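PDB 3TVA: xylose isomerase domain protein TIM barrel from Planctomyces limnophilus, which binds magnesium and is probably an isomerase of the xylose isomerase-like TIM-barrel family, its substrate not established. Local coordinates for residues G14-V19 and V69-F74; T37-A42 and P255-R260. All blocks are in the same frame, centred on the assembly; numbering follows the deposited sequence.

Interaction 1 of 2, residues G14-V19 and V69-F74; sequences GVFTSV and VIFGGF
Phe16 and Phe71 meet as an offset edge-to-face pair, their ring centroids 5.6 Å apart and the planes at 63°. The CE1–CZ edge of Phe16 supplies the contact: CE1 comes 3.7 Å from CD1 of Phe71, while CG of Phe71 lies in the plane of the Phe16 ring, beyond its edge. Phe16 reaches this point because its CG stands anti to the backbone nitrogen (chi1 -174°), which carries the ring off the strand into the barrel interior.

Apolar packing adds the root of the second ring. CZ of Phe16 rests 3.9 Å from CB of Phe71, so the stem of Phe71 is touched as well as its ring. No hydrogen bond joins the two segments; strand 37-41 runs between strands 13-18 and 66-71, and the two phenylalanines reach across it.

Further ring contacts tie the pair to the metal centre. Both phenylalanines meet the ring of the magnesium ligand His211, and Phe71 also touches Glu158, another ligand. A leucine in place of Phe16 would remove the ring edge and would probably leave a gap beside CD1 of Phe71, letting that ring turn more easily. Phenylalanine suits both positions, being broad, rigid and apolar: neither ring carries a ligand atom, and their contact is consistent with an apolar wall beside the magnesium site.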
ATOM      1  N   GLY A  14      -0.318  11.975  -4.959  1.00 29.85           N
ATOM      2  CA  GLY A  14       0.967  11.522  -4.483  1.00 26.39           C
ATOM      3  C   GLY A  14       1.473  10.442  -5.398  1.00 25.13           C
ATOM      4  O   GLY A  14       0.760   9.989  -6.300  1.00 22.16           O
ATOM      5  N   VAL A  15       2.738  10.085  -5.223  1.00 23.10           N
ATOM      6  CA  VAL A  15       3.291   8.946  -5.930  1.00 19.37           C
ATOM      7  C   VAL A  15       4.006   8.056  -4.930  1.00 22.05           C
ATOM      8  O   VAL A  15       4.451   8.509  -3.870  1.00 19.12           O
ATOM      9  CB  VAL A  15       4.255   9.352  -7.079  1.00 23.28           C
ATOM     10  CG1 VAL A  15       3.537  10.255  -8.098  1.00 21.53           C
ATOM     11  CG2 VAL A  15       5.496  10.034  -6.521  1.00 20.57           C
ATOM     12  N   PHE A  16       4.086   6.776  -5.261  1.00 22.50           N
ATOM     13  CA  PHE A  16       4.730   5.818  -4.393  1.00 24.04           C
ATOM     14  C   PHE A  16       6.209   5.832  -4.772  1.00 24.65           C
ATOM     15  O   PHE A  16       6.554   5.618  -5.925  1.00 28.58           O
ATOM     16  CB  PHE A  16       4.084   4.432  -4.558  1.00 20.31           C
ATOM     17  CG  PHE A  16       4.602   3.414  -3.596  1.00 28.46           C
ATOM     18  CD1 PHE A  16       3.902   3.121  -2.435  1.00 31.31           C
ATOM     19  CD2 PHE A  16       5.797   2.754  -3.844  1.00 33.49           C
ATOM     20  CE1 PHE A  16       4.383   2.182  -1.531  1.00 30.49           C
ATOM     21  CE2 PHE A  16       6.286   1.808  -2.943  1.00 37.86           C
ATOM     22  CZ  PHE A  16       5.567   1.522  -1.789  1.00 32.87           C
ATOM     23  N   THR A  17       7.074   6.093  -3.800  0.64 25.47           N
ATOM     24  CA  THR A  17       8.495   6.274  -4.066  0.64 28.31           C
ATOM     25  C   THR A  17       9.354   5.275  -3.308  0.64 30.13           C
ATOM     26  O   THR A  17       8.876   4.584  -2.405  0.64 26.28           O
ATOM     27  CB  THR A  17       8.970   7.686  -3.674  0.64 33.33           C
ATOM     28  OG1 THR A  17       8.769   7.890  -2.269  0.64 30.80           O
ATOM     29  CG2 THR A  17       8.205   8.740  -4.460  0.64 35.14           C
ATOM     30  N   SER A  18      10.615   5.178  -3.724  1.00 32.26           N
ATOM     31  CA  SER A  18      11.609   4.346  -3.049  1.00 36.62           C
ATOM     32  C   SER A  18      12.855   5.182  -2.816  1.00 34.97           C
ATOM     33  O   SER A  18      13.216   5.976  -3.678  1.00 40.63           O
ATOM     34  CB  SER A  18      12.003   3.138  -3.916  1.00 40.01           C
ATOM     35  OG  SER A  18      11.020   2.117  -3.881  1.00 39.51           O
ATOM     36  N   VAL A  19      13.480   5.063  -1.646  1.00 34.92           N
ATOM     37  CA  VAL A  19      14.852   5.563  -1.472  1.00 38.66           C
ATOM     38  C   VAL A  19      15.890   4.663  -2.162  1.00 44.61           C
ATOM     39  O   VAL A  19      16.678   5.111  -3.001  1.00 47.43           O
ATOM     40  CB  VAL A  19      15.223   5.664   0.019  1.00 37.55           C
ATOM     41  CG1 VAL A  19      16.665   6.171   0.183  1.00 38.46           C
ATOM     42  CG2 VAL A  19      14.230   6.554   0.744  1.00 34.19           C
ATOM     43  N   VAL A  69       2.859   7.613   4.249  1.00 19.42           N
ATOM     44  CA  VAL A  69       2.972   6.238   4.720  1.00 16.26           C
ATOM     45  C   VAL A  69       4.358   5.711   4.354  1.00 18.17           C
ATOM     46  O   VAL A  69       4.885   6.013   3.279  1.00 18.32           O
ATOM     47  CB  VAL A  69       1.919   5.276   4.060  1.00 16.45           C
ATOM     48  CG1 VAL A  69       2.019   3.886   4.669  1.00 14.79           C
ATOM     49  CG2 VAL A  69       0.464   5.797   4.173  1.00 15.68           C
ATOM     50  N   ILE A  70       4.958   4.928   5.248  1.00 16.59           N
ATOM     51  CA  ILE A  70       6.182   4.213   4.911  1.00 15.91           C
ATOM     52  C   ILE A  70       5.912   2.705   4.854  1.00 15.49           C
ATOM     53  O   ILE A  70       5.440   2.119   5.820  1.00 16.55           O
ATOM     54  CB  ILE A  70       7.335   4.555   5.894  1.00 18.73           C
ATOM     55  CG1 ILE A  70       7.731   6.031   5.692  1.00 22.10           C
ATOM     56  CG2 ILE A  70       8.514   3.606   5.659  1.00 16.48           C
ATOM     57  CD1 ILE A  70       8.695   6.593   6.713  1.00 24.72           C
ATOM     58  N   PHE A  71       6.201   2.083   3.717  1.00 15.09           N
ATOM     59  CA  PHE A  71       5.809   0.696   3.479  1.00 19.26           C
ATOM     60  C   PHE A  71       6.921  -0.292   3.791  1.00 22.94           C
ATOM     61  O   PHE A  71       8.071  -0.068   3.437  1.00 27.56           O
ATOM     62  CB  PHE A  71       5.350   0.514   2.015  1.00 21.97           C
ATOM     63  CG  PHE A  71       3.862   0.354   1.867  1.00 26.07           C
ATOM     64  CD1 PHE A  71       3.037   1.460   1.786  1.00 30.59           C
ATOM     65  CD2 PHE A  71       3.288  -0.909   1.836  1.00 30.61           C
ATOM     66  CE1 PHE A  71       1.660   1.313   1.665  1.00 33.20           C
ATOM     67  CE2 PHE A  71       1.920  -1.062   1.718  1.00 33.67           C
ATOM     68  CZ  PHE A  71       1.105   0.052   1.631  1.00 34.93           C
ATOM     69  N   GLY A  72       6.577  -1.385   4.459  1.00 22.25           N
ATOM     70  CA  GLY A  72       7.524  -2.468   4.639  1.00 21.91           C
ATOM     71  C   GLY A  72       7.669  -3.331   3.397  1.00 27.95           C
ATOM     72  O   GLY A  72       6.762  -3.433   2.579  1.00 30.65           O
ATOM     73  N   GLY A  73       8.832  -3.947   3.263  1.00 33.15           N
ATOM     74  CA  GLY A  73       9.100  -4.940   2.236  1.00 29.08           C
ATOM     75  C   GLY A  73      10.340  -5.645   2.747  1.00 28.82           C
ATOM     76  O   GLY A  73      11.115  -5.049   3.501  1.00 27.55           O
ATOM     77  N   PHE A  74      10.549  -6.896   2.350  1.00 26.48           N
ATOM     78  CA  PHE A  74      11.544  -7.714   3.030  1.00 25.61           C
ATOM     79  C   PHE A  74      12.293  -8.587   2.056  1.00 26.29           C
ATOM     80  O   PHE A  74      11.787  -8.900   0.977  1.00 23.87           O
ATOM     81  CB  PHE A  74      10.870  -8.620   4.070  1.00 24.97           C
ATOM     82  CG  PHE A  74       9.845  -7.921   4.916  1.00 22.84           C
ATOM     83  CD1 PHE A  74      10.233  -7.132   5.985  1.00 25.37           C
ATOM     84  CD2 PHE A  74       8.494  -8.050   4.642  1.00 23.06           C
ATOM     85  CE1 PHE A  74       9.280  -6.485   6.777  1.00 25.91           C
ATOM     86  CE2 PHE A  74       7.541  -7.407   5.424  1.00 25.13           C
ATOM     87  CZ  PHE A  74       7.938  -6.623   6.492  1.00 25.68           C
TER

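Interaction 2 of 2, residues T37-A42 and P255-R260; sequences TVQVHA and PLTIER. With MG (magnesium ion), chain C.
Torsions that set CG of Gln39 (chi1 -68°) and OG1 of Thr257 (chi1 -50°) beside their own backbone nitrogens, each anti to its carbonyl carbon, let these two side chains meet inside the TIM barrel. The glutamine, extended beyond CG, passes obliquely over the threonine, its CG 3.8 Å from CG2 of Thr257, so the methyl packs on the aliphatic stem while the hydroxyl is left for water. That mixed character suits threonine to the spot. The amide is anchored through OE1, which is hydrogen-bonded to NE2 of the magnesium ligand His211; this is consistent with a second-shell role for Gln39 in fixing the turn of that imidazole.

Strand 13-18 separates the two strands, and two waters bridge them. One donates to OG1 of Thr257 and also hydrogen-bonds OG1 of Thr37, at 3.0 Å from each. The second donates to O of Pro255 and accepts from OG1 of Thr257, with a weak bond from NE2 of Gln39. At the barrel's N-terminal end, CB of Pro255 packs against the Thr37 hydroxyl.

Past the strand end, Glu259 is extended, its long carboxylate arm bringing it to the magnesium ion beside Glu158, Asp184 and His211. Its oxygen OE1 binds the metal at 2.5 Å, whereas OE2 of Glu259 stands 3.6 Å from the same ion.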
ATOM      1  N   THR A  37       2.724  15.085  -1.968  1.00 23.03           N
ATOM      2  CA  THR A  37       2.816  13.989  -0.998  1.00 24.70           C
ATOM      3  C   THR A  37       3.373  12.736  -1.647  1.00 23.79           C
ATOM      4  O   THR A  37       3.264  12.559  -2.858  1.00 20.33           O
ATOM      5  CB  THR A  37       1.436  13.579  -0.374  1.00 25.11           C
ATOM      6  OG1 THR A  37       0.615  12.972  -1.379  1.00 30.18           O
ATOM      7  CG2 THR A  37       0.714  14.760   0.222  1.00 27.38           C
ATOM      8  N   VAL A  38       3.978  11.875  -0.834  1.00 20.88           N
ATOM      9  CA  VAL A  38       4.414  10.568  -1.302  1.00 16.38           C
ATOM     10  C   VAL A  38       4.168   9.515  -0.226  1.00 17.36           C
ATOM     11  O   VAL A  38       4.079   9.823   0.963  1.00 21.21           O
ATOM     12  CB  VAL A  38       5.931  10.536  -1.644  1.00 21.00           C
ATOM     13  CG1 VAL A  38       6.267  11.447  -2.829  1.00 22.30           C
ATOM     14  CG2 VAL A  38       6.782  10.890  -0.420  1.00 18.62           C
ATOM     15  N   GLN A  39       4.071   8.268  -0.663  1.00 16.59           N
ATOM     16  CA  GLN A  39       4.292   7.132   0.213  1.00 19.20           C
ATOM     17  C   GLN A  39       5.666   6.611  -0.154  1.00 21.53           C
ATOM     18  O   GLN A  39       6.107   6.750  -1.286  1.00 23.94           O
ATOM     19  CB  GLN A  39       3.249   6.040  -0.008  1.00 16.89           C
ATOM     20  CG  GLN A  39       1.855   6.441   0.429  1.00 16.07           C
ATOM     21  CD  GLN A  39       0.902   5.271   0.373  1.00 21.20           C
ATOM     22  OE1 GLN A  39       1.332   4.128   0.257  1.00 24.49           O
ATOM     23  NE2 GLN A  39      -0.398   5.546   0.454  1.00 19.81           N
ATOM     24  N   VAL A  40       6.365   6.048   0.816  1.00 16.19           N
ATOM     25  CA  VAL A  40       7.742   5.652   0.592  1.00 20.26           C
ATOM     26  C   VAL A  40       7.964   4.203   0.991  1.00 25.23           C
ATOM     27  O   VAL A  40       7.602   3.793   2.100  1.00 23.00           O
ATOM     28  CB  VAL A  40       8.700   6.522   1.437  1.00 21.55           C
ATOM     29  CG1 VAL A  40      10.140   6.204   1.103  1.00 27.48           C
ATOM     30  CG2 VAL A  40       8.418   7.995   1.191  1.00 27.63           C
ATOM     31  N   HIS A  41       8.582   3.430   0.109  1.00 20.12           N
ATOM     32  CA  HIS A  41       9.048   2.126   0.519  1.00 21.23           C
ATOM     33  C   HIS A  41      10.225   2.311   1.492  1.00 23.41           C
ATOM     34  O   HIS A  41      11.139   3.084   1.224  1.00 26.39           O
ATOM     35  CB  HIS A  41       9.458   1.282  -0.682  1.00 23.54           C
ATOM     36  CG  HIS A  41       9.626  -0.170  -0.356  1.00 29.19           C
ATOM     37  ND1 HIS A  41      10.656  -0.640   0.434  1.00 33.07           N
ATOM     38  CD2 HIS A  41       8.880  -1.252  -0.687  1.00 26.65           C
ATOM     39  CE1 HIS A  41      10.552  -1.954   0.555  1.00 32.79           C
ATOM     40  NE2 HIS A  41       9.481  -2.349  -0.114  1.00 33.73           N
ATOM     41  N   ALA A  42      10.196   1.622   2.628  1.00 23.17           N
ATOM     42  CA  ALA A  42      11.260   1.777   3.621  1.00 22.78           C
ATOM     43  C   ALA A  42      12.610   1.389   3.026  1.00 18.90           C
ATOM     44  O   ALA A  42      12.705   0.456   2.238  1.00 18.81           O
ATOM     45  CB  ALA A  42      10.978   0.940   4.870  1.00 22.46           C
ATOM     46  N   PRO A 255      -4.809  11.510   0.666  1.00 21.70           N
ATOM     47  CA  PRO A 255      -4.033  11.542  -0.579  1.00 19.03           C
ATOM     48  C   PRO A 255      -4.440  10.450  -1.562  1.00 18.91           C
ATOM     49  O   PRO A 255      -4.839   9.344  -1.166  1.00 20.19           O
ATOM     50  CB  PRO A 255      -2.588  11.303  -0.104  1.00 20.40           C
ATOM     51  CG  PRO A 255      -2.578  11.766   1.323  1.00 22.58           C
ATOM     52  CD  PRO A 255      -3.950  11.397   1.861  1.00 19.18           C
ATOM     53  N   LEU A 256      -4.333  10.758  -2.846  1.00 18.39           N
ATOM     54  CA  LEU A 256      -4.507   9.742  -3.873  1.00 21.65           C
ATOM     55  C   LEU A 256      -3.109   9.377  -4.333  1.00 26.28           C
ATOM     56  O   LEU A 256      -2.479  10.127  -5.081  1.00 28.17           O
ATOM     57  CB  LEU A 256      -5.298  10.323  -5.049  1.00 19.72           C
ATOM     58  CG  LEU A 256      -6.685  10.924  -4.754  1.00 21.70           C
ATOM     59  CD1 LEU A 256      -7.286  11.581  -6.013  1.00 21.11           C
ATOM     60  CD2 LEU A 256      -7.635   9.860  -4.201  1.00 23.47           C
ATOM     61  N   THR A 257      -2.637   8.198  -3.943  1.00 23.17           N
ATOM     62  CA  THR A 257      -1.253   7.864  -4.199  1.00 21.18           C
ATOM     63  C   THR A 257      -1.142   6.948  -5.408  1.00 20.03           C
ATOM     64  O   THR A 257      -1.553   5.784  -5.369  1.00 22.63           O
ATOM     65  CB  THR A 257      -0.571   7.202  -2.981  1.00 21.64           C
ATOM     66  OG1 THR A 257      -0.799   7.993  -1.806  1.00 20.81           O
ATOM     67  CG2 THR A 257       0.940   7.065  -3.230  1.00 18.94           C
ATOM     68  N   ILE A 258      -0.578   7.488  -6.478  1.00 19.54           N
ATOM     69  CA  ILE A 258      -0.382   6.737  -7.703  1.00 22.18           C
ATOM     70  C   ILE A 258       0.735   5.717  -7.526  1.00 24.47           C
ATOM     71  O   ILE A 258       1.847   6.044  -7.096  1.00 25.01           O
ATOM     72  CB  ILE A 258       0.012   7.657  -8.875  1.00 22.22           C
ATOM     73  CG1 ILE A 258      -0.980   8.805  -9.025  1.00 21.93           C
ATOM     74  CG2 ILE A 258       0.123   6.859 -10.161  1.00 19.80           C
ATOM     75  CD1 ILE A 258      -0.446   9.962  -9.886  1.00 24.31           C
ATOM     76  N   GLU A 259       0.439   4.477  -7.872  1.00 23.34           N
ATOM     77  CA  GLU A 259       1.451   3.446  -7.867  1.00 25.99           C
ATOM     78  C   GLU A 259       1.519   2.800  -9.240  1.00 29.94           C
ATOM     79  O   GLU A 259       0.507   2.340  -9.752  1.00 26.51           O
ATOM     80  CB  GLU A 259       1.133   2.383  -6.821  1.00 20.57           C
ATOM     81  CG  GLU A 259       2.239   1.338  -6.721  1.00 25.96           C
ATOM     82  CD  GLU A 259       1.938   0.309  -5.658  1.00 31.17           C
ATOM     83  OE1 GLU A 259       0.836  -0.251  -5.712  1.00 26.32           O
ATOM     84  OE2 GLU A 259       2.783   0.087  -4.766  1.00 31.37           O
ATOM     85  N   ARG A 260       2.694   2.803  -9.861  1.00 30.36           N
ATOM     86  CA  ARG A 260       2.864   2.069 -11.110  1.00 29.37           C
ATOM     87  C   ARG A 260       4.152   1.289 -11.018  1.00 31.26           C
ATOM     88  O   ARG A 260       5.247   1.885 -11.065  1.00 30.23           O
ATOM     89  CB  ARG A 260       2.939   3.058 -12.270  1.00 26.43           C
ATOM     90  CG  ARG A 260       3.129   2.425 -13.634  1.00 28.62           C
ATOM     91  CD  ARG A 260       1.797   2.104 -14.302  1.00 28.25           C
ATOM     92  NE  ARG A 260       2.007   1.510 -15.618  1.00 28.91           N
ATOM     93  CZ  ARG A 260       2.131   0.205 -15.841  1.00 32.76           C
ATOM     94  NH1 ARG A 260       2.066  -0.660 -14.825  1.00 27.41           N
ATOM     95  NH2 ARG A 260       2.331  -0.236 -17.080  1.00 37.08           N
TER
HETATM   96 MG    MG C 291      -0.446  -1.057  -3.772  1.00  7.92          MG
HETATM   97  O   HOH W   1       0.858  10.133  -0.582  1.00 23.45           O
HETATM   98  O   HOH W   2      -2.948   7.577  -0.105  1.00 15.83           O

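In the fold
From the N terminus the chain runs through 14-19 and 37-42, and 69-74 then returns to the first of these, closing interaction 1 across 49 intervening residues. Interaction 2 waits for 255-260, near the end of the barrel, and closes a loop of 212 residues round most of the fold. The segments alternate, so the two contacts cross rather than nest. Each skips one strand: 37-41 lies between the partners of interaction 1, and 13-18 between those of interaction 2. Backbone bonds, probably from Thr17 to Gln39 and from Phe71 to Val40, weave them together, joining the barrel's first three strands to its last beside the magnesium site.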